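Local structure of cysteine hydrolase (Pseudomonas syringae pv. phaseolicola 1448A, 3IRV) at residues 50-61 / 105-114; 166-174 / 205-216. The protein is assigned to the isochorismatase-like cysteine hydrolases and is probably a hydrolase, though its natural substrate is not established. All coordinates share one frame; numbering follows the deposited sequence. Where two conformers were deposited one is given.

Interaction 1 (50-61 / 105-114); sequences VQPIQKLLQAAR and IEALAPQSDD
Arg61, the last residue of helix segment 50-61, grips Asp114 side-on: NE meets OD1 at 3.0 Å on its syn lone pair, almost exactly in the guanidinium plane, while NH2 reaches OD2 at 2.8 Å. The two side chains cross at about a right angle, yet guanidinium and carboxylate are nearly coplanar, 24° apart. Extended from CG to NE, the arginine chain carries its head across to the loop. In one of the two conformers modelled for Gln111, CG lies over the centre of one guanidinium face, 3.6 Å above the plane, and the bend at chi2 (-59°) brings NE2 to Ala109 O; a water joins the same carbonyl to Arg61 NH2. At the other end, Leu108 pushes CD2 between Ile53 CG2 (3.7 Å) and Gln54 CG (3.6 Å). Beyond CG the Gln54 chain runs out straight, and NE2 gives Ala107 O a bond of 3.0 Å at 169°. Val50 and Ile105 meet tip to tip, CG2 to CD1. The loop leading into strand 115-119 is thus pinned along helix 50-62. Asp114 OD2 also accepts from Gln111 N, above the carboxylate plane; this second grip fixes the carboxylate's rotation and, together with Arg61, probably stabilises its negative charge.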
# COMPACT_ATOMS: atom_id res chain seq x y z
N VAL A 50 0.59 23.15 -2.42
CA VAL A 50 -0.14 23.74 -3.54
C VAL A 50 0.79 24.44 -4.54
O VAL A 50 0.69 24.22 -5.76
CB VAL A 50 -1.23 24.70 -3.04
CG1 VAL A 50 -1.88 25.44 -4.19
CG2 VAL A 50 -2.29 23.92 -2.22
N GLN A 51 1.71 25.26 -4.03
CA GLN A 51 2.64 25.98 -4.91
C GLN A 51 3.54 25.06 -5.77
O GLN A 51 3.60 25.24 -7.00
CB GLN A 51 3.45 26.97 -4.07
CG GLN A 51 4.16 28.05 -4.84
CD GLN A 51 4.90 29.01 -3.91
OE1 GLN A 51 6.12 29.17 -3.99
NE2 GLN A 51 4.15 29.65 -3.00
N PRO A 52 4.22 24.07 -5.15
CA PRO A 52 4.99 23.15 -6.01
C PRO A 52 4.14 22.42 -7.04
O PRO A 52 4.59 22.25 -8.17
CB PRO A 52 5.59 22.12 -5.03
CG PRO A 52 5.11 22.47 -3.69
CD PRO A 52 4.44 23.80 -3.71
N ILE A 53 2.93 21.99 -6.66
CA ILE A 53 2.05 21.36 -7.66
C ILE A 53 1.70 22.35 -8.81
O ILE A 53 1.74 21.98 -10.00
CB ILE A 53 0.81 20.70 -7.02
CG1 ILE A 53 1.27 19.58 -6.07
CG2 ILE A 53 -0.11 20.13 -8.09
CD1 ILE A 53 0.16 18.94 -5.33
N GLN A 54 1.42 23.62 -8.48
CA GLN A 54 1.13 24.60 -9.53
C GLN A 54 2.28 24.72 -10.53
O GLN A 54 2.08 24.72 -11.76
CB GLN A 54 0.84 25.97 -8.90
CG GLN A 54 -0.47 26.09 -8.20
CD GLN A 54 -0.64 27.45 -7.54
OE1 GLN A 54 0.32 28.03 -7.02
NE2 GLN A 54 -1.88 27.96 -7.54
N LYS A 55 3.51 24.80 -10.01
CA LYS A 55 4.70 24.85 -10.86
C LYS A 55 4.83 23.59 -11.72
O LYS A 55 5.13 23.67 -12.91
CB LYS A 55 5.96 25.05 -10.01
CG LYS A 55 6.02 26.38 -9.28
CD LYS A 55 7.33 26.47 -8.52
CE LYS A 55 7.65 27.89 -8.08
NZ LYS A 55 6.89 28.24 -6.85
N LEU A 56 4.59 22.44 -11.09
CA LEU A 56 4.65 21.16 -11.78
C LEU A 56 3.68 21.11 -12.93
O LEU A 56 4.06 20.70 -14.05
CB LEU A 56 4.35 20.01 -10.80
CG LEU A 56 4.28 18.63 -11.45
CD1 LEU A 56 5.63 18.21 -12.07
CD2 LEU A 56 3.81 17.63 -10.39
N LEU A 57 2.42 21.53 -12.69
CA LEU A 57 1.39 21.43 -13.73
C LEU A 57 1.68 22.39 -14.89
O LEU A 57 1.53 22.02 -16.05
CB LEU A 57 -0.03 21.62 -13.16
CG LEU A 57 -0.38 20.63 -12.04
CD1 LEU A 57 -1.85 20.74 -11.62
CD2 LEU A 57 -0.05 19.18 -12.43
N GLN A 58 2.17 23.58 -14.57
CA GLN A 58 2.55 24.54 -15.60
C GLN A 58 3.66 23.95 -16.48
O GLN A 58 3.57 24.03 -17.71
CB GLN A 58 2.96 25.85 -14.95
CG GLN A 58 3.47 26.91 -15.90
CD GLN A 58 4.04 28.11 -15.14
OE1 GLN A 58 4.85 27.96 -14.20
NE2 GLN A 58 3.63 29.31 -15.55
N ALA A 59 4.67 23.32 -15.88
CA ALA A 59 5.74 22.70 -16.68
C ALA A 59 5.26 21.50 -17.50
O ALA A 59 5.63 21.35 -18.66
CB ALA A 59 6.92 22.31 -15.83
N ALA A 60 4.40 20.68 -16.89
CA ALA A 60 3.89 19.49 -17.54
C ALA A 60 3.09 19.87 -18.78
O ALA A 60 3.33 19.34 -19.87
CB ALA A 60 3.03 18.68 -16.55
N ARG A 61 2.15 20.81 -18.63
CA ARG A 61 1.32 21.20 -19.76
C ARG A 61 2.16 21.81 -20.89
O ARG A 61 1.91 21.54 -22.06
CB ARG A 61 0.18 22.12 -19.33
CG ARG A 61 -0.77 21.48 -18.31
CD ARG A 61 -2.08 22.26 -18.22
NE ARG A 61 -2.87 21.83 -17.07
CZ ARG A 61 -2.85 22.43 -15.89
NH1 ARG A 61 -2.10 23.52 -15.71
NH2 ARG A 61 -3.57 21.95 -14.88
N ILE A 105 -9.62 21.90 -5.62
CA ILE A 105 -9.41 23.29 -5.23
C ILE A 105 -9.14 24.21 -6.42
O ILE A 105 -8.47 23.84 -7.39
CB ILE A 105 -8.28 23.44 -4.18
CG1 ILE A 105 -6.95 22.89 -4.69
CG2 ILE A 105 -8.67 22.72 -2.90
CD1 ILE A 105 -5.78 23.20 -3.69
N GLU A 106 -9.64 25.44 -6.30
CA GLU A 106 -9.53 26.41 -7.39
C GLU A 106 -8.06 26.72 -7.73
O GLU A 106 -7.73 26.95 -8.90
CB GLU A 106 -10.30 27.69 -7.08
CG GLU A 106 -10.63 28.56 -8.31
CD GLU A 106 -11.41 27.81 -9.40
OE1 GLU A 106 -12.36 27.05 -9.07
OE2 GLU A 106 -11.08 27.98 -10.60
N ALA A 107 -7.19 26.69 -6.73
CA ALA A 107 -5.77 26.95 -6.96
C ALA A 107 -5.13 25.95 -7.92
O ALA A 107 -4.08 26.25 -8.53
CB ALA A 107 -5.00 26.97 -5.63
N LEU A 108 -5.78 24.78 -8.08
CA LEU A 108 -5.29 23.75 -8.98
C LEU A 108 -6.35 23.37 -10.02
O LEU A 108 -6.33 22.26 -10.54
CB LEU A 108 -4.85 22.50 -8.18
CG LEU A 108 -3.68 22.68 -7.21
CD1 LEU A 108 -3.50 21.37 -6.46
CD2 LEU A 108 -2.41 23.08 -7.96
N ALA A 109 -7.25 24.30 -10.34
CA ALA A 109 -8.40 24.00 -11.20
C ALA A 109 -7.99 23.28 -12.47
O ALA A 109 -7.13 23.77 -13.20
CB ALA A 109 -9.15 25.28 -11.55
N PRO A 110 -8.58 22.10 -12.72
CA PRO A 110 -8.26 21.38 -13.96
C PRO A 110 -8.56 22.22 -15.19
O PRO A 110 -9.53 23.00 -15.21
CB PRO A 110 -9.19 20.15 -13.90
CG PRO A 110 -9.37 19.92 -12.39
CD PRO A 110 -9.50 21.32 -11.86
N GLN A 111 -7.69 22.08 -16.18
CA GLN A 111 -7.84 22.76 -17.45
C GLN A 111 -8.52 21.83 -18.45
O GLN A 111 -8.61 20.61 -18.20
CB GLN A 111 -6.48 23.25 -17.96
CG GLN A 111 -5.80 24.24 -17.00
CD GLN A 111 -6.64 25.49 -16.75
OE1 GLN A 111 -6.81 26.32 -17.64
NE2 GLN A 111 -7.18 25.62 -15.54
N SER A 112 -9.00 22.39 -19.56
CA SER A 112 -9.84 21.64 -20.50
C SER A 112 -9.25 20.34 -21.05
O SER A 112 -10.02 19.40 -21.26
CB SER A 112 -10.31 22.55 -21.64
OG SER A 112 -9.21 22.95 -22.44
N ASP A 113 -7.94 20.28 -21.28
CA ASP A 113 -7.26 19.06 -21.78
C ASP A 113 -6.82 18.08 -20.70
O ASP A 113 -6.32 16.99 -21.02
CB ASP A 113 -6.03 19.42 -22.61
CG ASP A 113 -6.38 19.99 -23.96
OD1 ASP A 113 -7.54 19.84 -24.41
OD2 ASP A 113 -5.48 20.60 -24.58
N ASP A 114 -6.96 18.48 -19.44
CA ASP A 114 -6.57 17.58 -18.34
C ASP A 114 -7.61 16.47 -18.21
O ASP A 114 -8.74 16.61 -18.70
CB ASP A 114 -6.51 18.34 -17.02
CG ASP A 114 -5.43 19.43 -16.99
OD1 ASP A 114 -4.50 19.39 -17.82
OD2 ASP A 114 -5.52 20.31 -16.11
O HOH W 1 -3.89 23.66 -12.88

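Interaction 2 (166-174 / 205-216); sequences KVIALSDAN and GEVTTTAEVIRR
Strand 166-170 runs parallel to strand 206-208, their axes 30° apart and 4.6 Å at closest approach. Val167 O accepts from Glu206 N, Glu206 O from Ala169 N, Ala169 O from Thr208 N and Thr208 O from Ser171 N, the zigzag of a parallel pair. Ile168, Leu170, Glu206 and Thr208 share the sheet face covered by helix 210-216. There Leu170 CD2 meets Val213 CG1 at 3.9 Å, and Ile168 lies alongside Glu206, its CG1 3.6 Å from OE1. In one modelled conformer of Arg216, the glutamate, extended beyond CG, is gripped end-on, NH1 to OE2 (2.7 Å) and NH2 to OE1 (2.9 Å). Beyond the strand, Asp172 has CG tucked between its own N and carbonyl carbon (chi1 64°), and OD1 takes two bonds of 2.8 Å: Thr210 N on the syn side and Thr210 OG1 from above the carboxylate plane. Thr209, the N-cap, accepts from Glu212 N through OG1. Val207, on the face shared with Ala169, and Ser171 at the corner pack on Phe184 of the second subunit. A parallel sheet flanked by helices, here 210-216 over Ile168 and Leu170 and 149-162 over Ala169, is the alpha/beta/alpha sandwich of isochorismatase-like hydrolases.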
# COMPACT_ATOMS: atom_id res chain seq x y z
N LYS A 166 6.88 2.86 -13.91
CA LYS A 166 8.01 3.53 -13.31
C LYS A 166 7.45 4.73 -12.54
O LYS A 166 6.95 5.70 -13.14
CB LYS A 166 8.98 3.95 -14.42
CG LYS A 166 9.41 2.76 -15.30
CD LYS A 166 10.24 3.18 -16.52
CE LYS A 166 10.73 1.94 -17.25
NZ LYS A 166 11.09 2.21 -18.67
N VAL A 167 7.51 4.65 -11.21
CA VAL A 167 6.82 5.66 -10.38
C VAL A 167 7.83 6.62 -9.74
O VAL A 167 8.84 6.18 -9.17
CB VAL A 167 5.99 4.99 -9.27
CG1 VAL A 167 5.18 6.05 -8.49
CG2 VAL A 167 5.02 3.97 -9.88
N ILE A 168 7.53 7.91 -9.83
CA ILE A 168 8.32 8.97 -9.17
C ILE A 168 7.41 9.65 -8.17
O ILE A 168 6.35 10.18 -8.56
CB ILE A 168 8.77 10.04 -10.17
CG1 ILE A 168 9.62 9.41 -11.28
CG2 ILE A 168 9.56 11.11 -9.42
CD1 ILE A 168 9.95 10.38 -12.41
N ALA A 169 7.78 9.60 -6.89
CA ALA A 169 7.04 10.33 -5.85
C ALA A 169 7.79 11.62 -5.52
O ALA A 169 9.02 11.61 -5.34
CB ALA A 169 6.90 9.48 -4.56
N LEU A 170 7.05 12.71 -5.43
CA LEU A 170 7.68 14.02 -5.14
C LEU A 170 7.71 14.26 -3.62
O LEU A 170 6.65 14.39 -2.96
CB LEU A 170 6.92 15.12 -5.87
CG LEU A 170 6.93 14.96 -7.40
CD1 LEU A 170 6.17 16.13 -8.02
CD2 LEU A 170 8.35 14.87 -7.92
N SER A 171 8.92 14.31 -3.05
CA SER A 171 9.09 14.50 -1.61
C SER A 171 8.46 15.77 -1.05
O SER A 171 7.97 15.77 0.09
CB SER A 171 10.57 14.44 -1.24
OG SER A 171 11.26 15.46 -1.92
N ASP A 172 8.42 16.84 -1.85
CA ASP A 172 7.90 18.12 -1.36
C ASP A 172 6.50 18.43 -1.90
O ASP A 172 6.00 19.57 -1.77
CB ASP A 172 8.90 19.24 -1.68
CG ASP A 172 9.09 19.46 -3.17
OD1 ASP A 172 8.90 18.52 -3.99
OD2 ASP A 172 9.43 20.60 -3.55
N ALA A 173 5.84 17.43 -2.49
CA ALA A 173 4.52 17.66 -3.07
C ALA A 173 3.52 16.55 -2.74
O ALA A 173 2.54 16.36 -3.45
CB ALA A 173 4.59 17.92 -4.57
N ASN A 174 3.76 15.85 -1.63
CA ASN A 174 2.81 14.88 -1.08
C ASN A 174 2.64 15.25 0.38
O ASN A 174 3.63 15.41 1.10
CB ASN A 174 3.36 13.44 -1.20
CG ASN A 174 3.20 12.88 -2.62
OD1 ASN A 174 2.12 12.39 -2.98
ND2 ASN A 174 4.25 12.99 -3.44
N GLY A 205 9.88 2.83 -6.00
CA GLY A 205 10.28 3.64 -7.17
C GLY A 205 11.25 4.75 -6.79
O GLY A 205 12.11 4.54 -5.93
N GLU A 206 11.09 5.90 -7.44
CA GLU A 206 12.00 7.03 -7.22
C GLU A 206 11.36 8.04 -6.28
O GLU A 206 10.16 8.28 -6.37
CB GLU A 206 12.29 7.75 -8.54
CG GLU A 206 13.13 9.01 -8.33
CD GLU A 206 13.60 9.69 -9.59
OE1 GLU A 206 13.18 9.32 -10.72
OE2 GLU A 206 14.43 10.63 -9.43
N VAL A 207 12.15 8.65 -5.41
CA VAL A 207 11.72 9.86 -4.72
C VAL A 207 12.63 11.02 -5.15
O VAL A 207 13.87 10.87 -5.14
CB VAL A 207 11.76 9.69 -3.17
CG1 VAL A 207 11.34 11.00 -2.47
CG2 VAL A 207 10.82 8.56 -2.75
N THR A 208 12.02 12.14 -5.58
CA THR A 208 12.81 13.32 -5.90
C THR A 208 11.98 14.56 -5.61
O THR A 208 10.84 14.42 -5.16
CB THR A 208 13.32 13.31 -7.37
OG1 THR A 208 14.31 14.34 -7.56
CG2 THR A 208 12.18 13.51 -8.36
N THR A 209 12.55 15.74 -5.83
CA THR A 209 11.81 16.98 -5.59
C THR A 209 11.05 17.44 -6.82
O THR A 209 11.40 17.10 -7.97
CB THR A 209 12.73 18.14 -5.16
OG1 THR A 209 13.66 18.40 -6.21
CG2 THR A 209 13.48 17.77 -3.88
N THR A 210 10.02 18.26 -6.57
CA THR A 210 9.28 18.88 -7.67
C THR A 210 10.21 19.64 -8.61
O THR A 210 10.12 19.47 -9.84
CB THR A 210 8.21 19.84 -7.13
OG1 THR A 210 7.34 19.11 -6.26
CG2 THR A 210 7.37 20.41 -8.26
N ALA A 211 11.12 20.43 -8.04
CA ALA A 211 12.04 21.24 -8.86
C ALA A 211 12.89 20.37 -9.76
O ALA A 211 13.06 20.67 -10.94
CB ALA A 211 12.93 22.12 -7.98
N GLU A 212 13.41 19.26 -9.23
CA GLU A 212 14.24 18.40 -10.08
C GLU A 212 13.44 17.70 -11.15
O GLU A 212 13.91 17.57 -12.28
CB GLU A 212 15.10 17.38 -9.30
CG GLU A 212 15.60 16.15 -10.15
CD GLU A 212 16.44 16.47 -11.43
OE1 GLU A 212 16.88 17.63 -11.69
OE2 GLU A 212 16.66 15.52 -12.21
N VAL A 213 12.22 17.26 -10.84
CA VAL A 213 11.42 16.66 -11.90
C VAL A 213 11.02 17.65 -13.02
O VAL A 213 11.01 17.29 -14.20
CB VAL A 213 10.22 15.86 -11.31
CG1 VAL A 213 8.94 16.66 -11.30
CG2 VAL A 213 10.04 14.54 -12.08
N ILE A 214 10.76 18.90 -12.64
CA ILE A 214 10.48 19.96 -13.61
C ILE A 214 11.69 20.17 -14.53
O ILE A 214 11.54 20.25 -15.75
CB ILE A 214 10.08 21.27 -12.89
CG1 ILE A 214 8.67 21.12 -12.28
CG2 ILE A 214 10.17 22.49 -13.84
CD1 ILE A 214 8.24 22.29 -11.40
N ARG A 215 12.88 20.21 -13.95
CA ARG A 215 14.12 20.37 -14.74
C ARG A 215 14.31 19.24 -15.72
O ARG A 215 14.70 19.44 -16.88
CB ARG A 215 15.31 20.46 -13.81
CG ARG A 215 15.33 21.76 -13.06
CD ARG A 215 16.67 22.05 -12.45
NE ARG A 215 16.56 22.24 -11.01
CZ ARG A 215 16.94 21.33 -10.12
NH1 ARG A 215 17.47 20.16 -10.53
NH2 ARG A 215 16.78 21.59 -8.82
N ARG A 216 14.01 18.03 -15.25
CA ARG A 216 14.14 16.82 -16.03
C ARG A 216 13.14 16.81 -17.18
O ARG A 216 13.46 16.36 -18.29
CB ARG A 216 13.95 15.61 -15.12
CG ARG A 216 14.81 14.44 -15.49
CD ARG A 216 14.39 13.23 -14.70
NE ARG A 216 14.95 13.22 -13.36
CZ ARG A 216 14.59 12.37 -12.40
NH1 ARG A 216 15.17 12.45 -11.21
NH2 ARG A 216 13.64 11.47 -12.62
O HOH W 2 11.05 21.49 -5.37

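From the N terminus, strand 23-28 leads to helix 50-62, and after strand 66-72 and helices 83-87 and 91-94, the loop 105-114 returns to helix 50-62; interaction 1 thus closes a loop of 43 residues just before strand 115-119. Interaction 2 opens later, when strand 166-170 is joined, after helix 189-204, by strand 206-208 and helix 210-220. The two closures are in series, neither nested nor crossed, with centres about 15 Å apart. They touch through the two helices: Pro52 O packs against Thr210 CG2 (3.3 Å), and Ile214 CD1 against Leu56 N (3.7 Å). Helices 50-62 and 210-220 thereby lie together on the parallel sheet, linking loop 105-114 to its 206-208 edge.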